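PDB 5D55: HdaB,HdaA (Adhesin), HUS-associated diffuse adherence from Escherichia coli, which forms the minor subunit at the tip of the Hda (AAF/IV) chaperone-usher pilus of enteroaggregative strains and probably takes part in adhesion and biofilm formation. Local coordinates for residues 23-27 against 109-115; 28-32 against 74-78. All blocks are in the same frame, centred on the assembly; numbering follows the deposited sequence.

Interaction 1 of 2, residues 23-27 against 109-115; sequences GNLLH and VDGNQQV
The carbonyl of His-27 rests against Val-109 where a short two-stranded antiparallel sheet, 25-26 against 113-114, closes one end of the HdaB part of this fusion. Val-109 places CG2 beside the backbone N, anti to the carbonyl carbon, and that methyl meets Leu-26 CD1 at 3.9 Å. Gly-111 lies in the turn that follows, and its O takes a bond from Gln-113 NE2 of the same segment. The amide of Asn-112 runs alongside the His-27 ring, the two planes 87° apart; its OD1 is bonded to Asp-28 N. Gln-113 forms the hydrogen-bonded pair with Leu-26, its N giving to Leu-26 O and its O receiving from Leu-26 N, both at 2.8 Å. Gln-114, in the non-hydrogen-bonded pair, lays CG next to Leu-25 CD2 (3.7 Å), while its CA-H points to Asn-24 O. Val-115 CG2 packs on Leu-26 CD1, which thus bridges two valines on the buried side. The backbone N of Val-115 bonds to Asn-24 O, and the Asn-24 side chain adds a second bond to the same residue: ND2 reaches Val-115 O at 2.9 Å, with the acceptor in the amide plane but the donor 46° out of the carbonyl plane.

Interaction 2 of 2, residues 28-32 against 74-78; sequences DGVKL and LRIRI
At the edge of the Arg-77 guanidinium, near its plane, sits the carboxylate of Asp-28, gripped end-on by NH1 and NH2, while Gly-29 CA approaches the same group obliquely. The planes are turned 40° from each other, and the two oxygens are met differently. Asp-28 OD1 meets Arg-77 NH1 at 2.6 Å on the syn side but tilted from the carboxylate plane, whereas Asp-28 OD2 meets Arg-77 NH2 at 2.8 Å from above that plane. Both oxygens nevertheless lie close to the guanidinium plane, and both hydrogen bonds are nearly straight. Arg-77 gets there with an extended chain from CG to NE, turned across the end of the Asp-28 side chain; CG of Asp-28 stands anti to its own N (chi1 175°), which carries the carboxylate out to the arginine. Two bonds to two atoms fix the rotation of the guanidinium. NH1 is shared with Asp-110 OD1 and Asp-28 OD1 also accepts from Gly-111 N, a setting that would favour the charged forms of both partners.

The other end of the contact is apolar. Leu-32 CD1 meets Leu-74 CD2 tip to tip at 3.7 Å and lies 3.9 Å from Ile-76 CG2, and all three side chains also pack on Phe-122 of strand 118-132. Within the HdaB part, these residues from strands 31-38 and 73-79 of one sheet, with 102-109 between them, form part of the hydrophobic core of an immunoglobulin-like beta sandwich, as expected for chaperone-usher pilus subunits.

Centred about 8 Å apart, the two contacts follow directly on one another: 23-27 runs into 28-32, and interaction 2 is nested within the loop closed by interaction 1. From the small sheet of 25-26 and 113-114 the chain passes through a loop into strand 31-38 of the larger sheet, where strand 102-109 lies between 31-38 and 73-79. Val-109 O accepts from Gly-29 N at 2.8 Å, joining the end of strand 102-109 to the start of 28-32. A further hydrogen bond runs from Arg-75 N to Gln-113 OE1. Together they bind the small sheet to this end of the HdaB domain. Nearby, Val-115 and Leu-32 pack on Val-153 and His-151 in the HdaA part of the second subunit, a contact between parts of an engineered fusion.

Interaction 1 of 2, residues 23-27 against 109-115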
# COMPACT_ATOMS: atom_id res chain seq x y z
N GLY B 23 5.86 31.64 23.81
CA GLY B 23 4.86 31.60 24.87
C GLY B 23 4.44 30.16 25.11
O GLY B 23 4.60 29.30 24.25
N ASN B 24 3.91 29.91 26.30
CA ASN B 24 3.58 28.55 26.70
C ASN B 24 2.18 28.38 27.29
O ASN B 24 1.88 27.34 27.87
CB ASN B 24 4.64 28.02 27.67
CG ASN B 24 4.48 28.57 29.08
OD1 ASN B 24 4.13 29.74 29.26
ND2 ASN B 24 4.73 27.73 30.08
N LEU B 25 1.35 29.41 27.17
CA LEU B 25 -0.06 29.30 27.57
C LEU B 25 -0.82 29.02 26.28
O LEU B 25 -1.28 29.93 25.59
CB LEU B 25 -0.54 30.59 28.26
CG LEU B 25 0.19 30.94 29.57
CD1 LEU B 25 -0.38 32.20 30.23
CD2 LEU B 25 0.15 29.78 30.56
N LEU B 26 -0.89 27.73 25.94
CA LEU B 26 -1.32 27.33 24.62
C LEU B 26 -2.79 26.91 24.60
O LEU B 26 -3.19 25.95 25.27
CB LEU B 26 -0.41 26.23 24.05
CG LEU B 26 1.10 26.50 24.12
CD1 LEU B 26 1.90 25.39 23.41
CD2 LEU B 26 1.43 27.86 23.51
N HIS B 27 -3.58 27.68 23.85
CA HIS B 27 -4.98 27.38 23.59
C HIS B 27 -5.09 26.13 22.74
O HIS B 27 -4.23 25.86 21.91
CB HIS B 27 -5.65 28.56 22.86
CG HIS B 27 -5.93 29.74 23.73
ND1 HIS B 27 -7.06 29.83 24.52
CD2 HIS B 27 -5.25 30.90 23.92
CE1 HIS B 27 -7.06 30.99 25.16
NE2 HIS B 27 -5.98 31.66 24.80
N VAL B 109 -2.14 21.80 19.37
CA VAL B 109 -2.28 21.59 20.80
C VAL B 109 -3.67 21.01 21.06
O VAL B 109 -4.68 21.56 20.61
CB VAL B 109 -2.10 22.92 21.57
CG1 VAL B 109 -2.30 22.70 23.04
CG2 VAL B 109 -0.70 23.50 21.29
N ASP B 110 -3.71 19.91 21.79
CA ASP B 110 -4.98 19.21 22.05
C ASP B 110 -5.44 19.55 23.47
O ASP B 110 -5.00 18.94 24.45
CB ASP B 110 -4.79 17.71 21.85
CG ASP B 110 -6.10 16.92 21.92
OD1 ASP B 110 -7.19 17.53 21.91
OD2 ASP B 110 -6.03 15.68 21.99
N GLY B 111 -6.32 20.55 23.58
CA GLY B 111 -6.80 21.05 24.88
C GLY B 111 -5.91 22.16 25.44
O GLY B 111 -4.68 22.11 25.31
N ASN B 112 -6.53 23.17 26.04
CA ASN B 112 -5.79 24.27 26.69
C ASN B 112 -4.69 23.73 27.61
O ASN B 112 -4.95 22.89 28.47
CB ASN B 112 -6.74 25.16 27.50
CG ASN B 112 -7.61 26.06 26.63
OD1 ASN B 112 -7.62 25.99 25.40
ND2 ASN B 112 -8.37 26.93 27.30
N GLN B 113 -3.45 24.20 27.43
CA GLN B 113 -2.32 23.67 28.20
C GLN B 113 -1.27 24.71 28.52
O GLN B 113 -0.86 25.48 27.64
CB GLN B 113 -1.62 22.53 27.44
CG GLN B 113 -2.34 21.18 27.44
CD GLN B 113 -1.79 20.26 26.36
OE1 GLN B 113 -0.72 19.67 26.52
NE2 GLN B 113 -2.51 20.16 25.25
N GLN B 114 -0.85 24.73 29.78
CA GLN B 114 0.35 25.45 30.18
C GLN B 114 1.46 24.43 30.04
O GLN B 114 1.57 23.50 30.85
CB GLN B 114 0.25 25.96 31.63
CG GLN B 114 1.51 26.67 32.09
CD GLN B 114 1.56 26.96 33.58
OE1 GLN B 114 2.64 27.04 34.15
NE2 GLN B 114 0.40 27.14 34.21
N VAL B 115 2.25 24.59 28.99
CA VAL B 115 3.23 23.59 28.58
C VAL B 115 4.59 24.04 29.05
O VAL B 115 5.00 25.18 28.80
CB VAL B 115 3.26 23.43 27.04
CG1 VAL B 115 4.23 22.31 26.61
CG2 VAL B 115 1.87 23.17 26.50

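Interaction 2 of 2, residues 28-32 against 74-78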
# COMPACT_ATOMS: atom_id res chain seq x y z
N ASP B 28 -6.16 25.37 22.96
CA ASP B 28 -6.49 24.25 22.10
C ASP B 28 -6.51 24.71 20.64
O ASP B 28 -6.98 25.81 20.34
CB ASP B 28 -7.88 23.70 22.48
CG ASP B 28 -8.36 22.61 21.55
OD1 ASP B 28 -8.05 21.43 21.80
OD2 ASP B 28 -9.05 22.93 20.55
N GLY B 29 -5.99 23.89 19.74
CA GLY B 29 -6.00 24.23 18.33
C GLY B 29 -4.76 24.95 17.83
O GLY B 29 -4.55 25.05 16.62
N VAL B 30 -3.92 25.45 18.74
CA VAL B 30 -2.72 26.20 18.34
C VAL B 30 -1.80 25.32 17.49
O VAL B 30 -1.46 24.20 17.90
CB VAL B 30 -1.97 26.80 19.56
CG1 VAL B 30 -0.57 27.27 19.18
CG2 VAL B 30 -2.77 27.96 20.16
N LYS B 31 -1.40 25.82 16.32
CA LYS B 31 -0.61 25.03 15.37
C LYS B 31 0.87 25.03 15.75
O LYS B 31 1.49 26.09 15.87
CB LYS B 31 -0.80 25.56 13.94
CG LYS B 31 -2.22 25.42 13.41
CD LYS B 31 -2.45 26.35 12.22
CE LYS B 31 -3.73 26.01 11.47
NZ LYS B 31 -3.91 26.96 10.31
N LEU B 32 1.41 23.83 15.94
CA LEU B 32 2.80 23.65 16.35
C LEU B 32 3.70 23.18 15.20
O LEU B 32 4.93 23.31 15.27
CB LEU B 32 2.91 22.65 17.49
CG LEU B 32 2.13 22.89 18.79
CD1 LEU B 32 2.27 21.67 19.65
CD2 LEU B 32 2.62 24.13 19.52
N LEU B 74 3.25 17.05 26.59
CA LEU B 74 2.44 17.90 25.74
C LEU B 74 1.44 17.01 25.01
O LEU B 74 1.81 15.99 24.45
CB LEU B 74 3.31 18.63 24.72
CG LEU B 74 2.63 19.27 23.49
CD1 LEU B 74 1.75 20.46 23.88
CD2 LEU B 74 3.69 19.68 22.48
N ARG B 75 0.17 17.42 25.01
CA ARG B 75 -0.88 16.64 24.36
C ARG B 75 -1.16 17.26 22.99
O ARG B 75 -1.44 18.46 22.90
CB ARG B 75 -2.16 16.59 25.20
CG ARG B 75 -2.18 15.59 26.36
CD ARG B 75 -1.46 16.13 27.61
NE ARG B 75 -1.53 15.21 28.76
CZ ARG B 75 -0.83 15.35 29.89
NH1 ARG B 75 -0.01 16.38 30.06
NH2 ARG B 75 -0.97 14.46 30.86
N ILE B 76 -1.07 16.44 21.95
CA ILE B 76 -1.24 16.92 20.57
C ILE B 76 -2.25 16.12 19.79
O ILE B 76 -2.55 14.99 20.15
CB ILE B 76 0.09 16.94 19.79
CG1 ILE B 76 0.77 15.57 19.82
CG2 ILE B 76 0.97 18.07 20.29
CD1 ILE B 76 1.90 15.39 18.83
N ARG B 77 -2.79 16.72 18.72
CA ARG B 77 -3.69 16.03 17.78
C ARG B 77 -3.36 16.50 16.37
O ARG B 77 -2.71 17.54 16.21
CB ARG B 77 -5.16 16.34 18.10
CG ARG B 77 -5.55 17.81 17.93
CD ARG B 77 -7.07 17.97 17.83
NE ARG B 77 -7.48 19.35 17.61
CZ ARG B 77 -7.84 20.19 18.58
NH1 ARG B 77 -7.84 19.80 19.85
NH2 ARG B 77 -8.20 21.43 18.29
N ILE B 78 -3.80 15.76 15.35
CA ILE B 78 -3.77 16.28 13.97
C ILE B 78 -4.93 17.24 13.79
O ILE B 78 -6.05 16.96 14.24
CB ILE B 78 -3.90 15.14 12.92
CG1 ILE B 78 -2.80 14.08 13.13
CG2 ILE B 78 -3.86 15.69 11.47
CD1 ILE B 78 -1.41 14.58 12.75